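Local atomic coordinates of peroxisomal catalase A (Saccharomyces cerevisiae, PDB entry 1A4E), a protein that probably breaks down hydrogen peroxide made by peroxisomal oxidases into water and oxygen, using heme as cofactor, and so protects the cell from its toxicity. Residues 173-177 with 428-432. Sequence-based numbering, arbitrary orientation.
Sequences QVAIH and DFVQA
The His-177 imidazole lies under the side chain of Gln-431. CB of Gln-431 sits over one ring face, 4.0 Å from the ring centroid and 25° off the normal, a CH-pi contact. With CG anti to the backbone N (chi1 -171°), His-177 brings its ring to Gln-431, and Ala-432 N lies over the same face. His-177 ND1 is hydrogen-bonded to Thr-283 O and Gln-431 OE1 accepts from Val-285 N, so both side chains are held by residues 283-285.

Ile-176 CG2 lies among Asp-428 O, at 3.6 Å, Ala-432 CB and the Phe-429 ring. It meets that ring obliquely, 3.8 Å from CD2. The Gln-173 amide stands nearly upright to the ring, 86° between planes, with OE1 at the ring edge 3.7 Å from CZ. Its NE2 is hydrogen-bonded to Thr-168 O. Val-174 CG2 packs on the Asp-428 carboxylate, 3.8 Å from CG. That buried acid is paired with Lys-284 and Arg-137, and OD2 also accepts from Ser-423 N.

No direct hydrogen bond joins the segments. One water bridges them instead, donating to Val-174 O (2.7 Å) and Asp-428 O (2.8 Å) and accepting a weak bond from His-177 N.

The contact lies away from the annotated catalytic residues. It joins the 3-10 turn 173-175 and the helix that follows to the first turn of helix 430-440, in the C-terminal helical region of the catalase fold.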
loop_
_atom_site.group_PDB
_atom_site.type_symbol
_atom_site.label_atom_id
_atom_site.label_comp_id
_atom_site.label_asym_id
_atom_site.label_seq_id
_atom_site.Cartn_x
_atom_site.Cartn_y
_atom_site.Cartn_z
ATOM N N GLN B 173 20.918 31.777 -0.993
ATOM C CA GLN B 173 22.329 31.901 -1.381
ATOM C C GLN B 173 23.230 31.406 -0.246
ATOM O O GLN B 173 24.478 31.276 -0.523
ATOM C CB GLN B 173 22.663 33.362 -1.685
ATOM C CG GLN B 173 21.820 33.943 -2.821
ATOM C CD GLN B 173 22.147 35.407 -3.119
ATOM O OE1 GLN B 173 23.007 35.990 -2.461
ATOM N NE2 GLN B 173 21.506 36.044 -4.080
ATOM N N VAL B 174 22.786 31.106 0.954
ATOM C CA VAL B 174 23.572 30.487 2.023
ATOM C C VAL B 174 24.052 29.087 1.598
ATOM O O VAL B 174 24.880 28.460 2.251
ATOM C CB VAL B 174 22.674 30.475 3.324
ATOM C CG1 VAL B 174 21.528 29.492 3.237
ATOM C CG2 VAL B 174 23.554 30.141 4.508
ATOM N N ALA B 175 23.554 28.592 0.454
ATOM C CA ALA B 175 23.980 27.347 -0.163
ATOM C C ALA B 175 25.357 27.410 -0.814
ATOM O O ALA B 175 25.915 26.363 -1.130
ATOM C CB ALA B 175 22.989 26.946 -1.238
ATOM N N ILE B 176 25.922 28.617 -0.983
ATOM C CA ILE B 176 27.162 28.856 -1.718
ATOM C C ILE B 176 28.390 28.079 -1.232
ATOM O O ILE B 176 29.165 27.626 -2.080
ATOM C CB ILE B 176 27.331 30.439 -1.723
ATOM C CG1 ILE B 176 27.870 30.860 -3.091
ATOM C CG2 ILE B 176 28.182 30.944 -0.566
ATOM C CD1 ILE B 176 29.175 30.306 -3.660
ATOM N N HIS B 177 28.575 27.843 0.083
ATOM C CA HIS B 177 29.695 27.051 0.592
ATOM C C HIS B 177 29.584 25.637 0.023
ATOM O O HIS B 177 30.566 25.082 -0.475
ATOM C CB HIS B 177 29.634 27.036 2.123
ATOM C CG HIS B 177 30.824 26.443 2.878
ATOM N ND1 HIS B 177 30.912 26.325 4.198
ATOM C CD2 HIS B 177 31.974 25.920 2.341
ATOM C CE1 HIS B 177 32.051 25.751 4.478
ATOM N NE2 HIS B 177 32.686 25.514 3.357
ATOM N N ASP B 428 27.869 34.539 5.613
ATOM C CA ASP B 428 27.519 33.339 4.869
ATOM C C ASP B 428 28.284 33.162 3.570
ATOM O O ASP B 428 28.015 32.237 2.806
ATOM C CB ASP B 428 26.027 33.341 4.576
ATOM C CG ASP B 428 25.146 33.328 5.824
ATOM O OD1 ASP B 428 25.566 32.847 6.875
ATOM O OD2 ASP B 428 24.019 33.798 5.747
ATOM N N PHE B 429 29.253 34.047 3.310
ATOM C CA PHE B 429 30.117 33.945 2.146
ATOM C C PHE B 429 31.577 33.761 2.525
ATOM O O PHE B 429 32.362 33.286 1.705
ATOM C CB PHE B 429 29.979 35.193 1.272
ATOM C CG PHE B 429 28.685 35.197 0.469
ATOM C CD1 PHE B 429 27.493 35.633 1.052
ATOM C CD2 PHE B 429 28.686 34.726 -0.849
ATOM C CE1 PHE B 429 26.306 35.584 0.321
ATOM C CE2 PHE B 429 27.494 34.684 -1.574
ATOM C CZ PHE B 429 26.304 35.113 -0.990
ATOM N N VAL B 430 31.939 34.080 3.776
ATOM C CA VAL B 430 33.308 33.976 4.273
ATOM C C VAL B 430 33.941 32.604 4.058
ATOM O O VAL B 430 34.985 32.509 3.415
ATOM C CB VAL B 430 33.305 34.369 5.786
ATOM C CG1 VAL B 430 34.581 33.989 6.524
ATOM C CG2 VAL B 430 33.280 35.875 5.870
ATOM N N GLN B 431 33.311 31.533 4.555
ATOM C CA GLN B 431 33.852 30.181 4.437
ATOM C C GLN B 431 33.911 29.629 3.028
ATOM O O GLN B 431 34.774 28.808 2.726
ATOM C CB GLN B 431 33.051 29.230 5.302
ATOM C CG GLN B 431 33.245 29.564 6.774
ATOM C CD GLN B 431 32.623 28.563 7.723
ATOM O OE1 GLN B 431 32.004 27.591 7.302
ATOM N NE2 GLN B 431 32.768 28.763 9.032
ATOM N N ALA B 432 33.015 30.085 2.146
ATOM C CA ALA B 432 33.067 29.699 0.745
ATOM C C ALA B 432 34.340 30.261 0.118
ATOM O O ALA B 432 35.028 29.594 -0.654
ATOM C CB ALA B 432 31.867 30.264 0.007
HETATM O O HOH W 1 27.345 29.514 2.706
#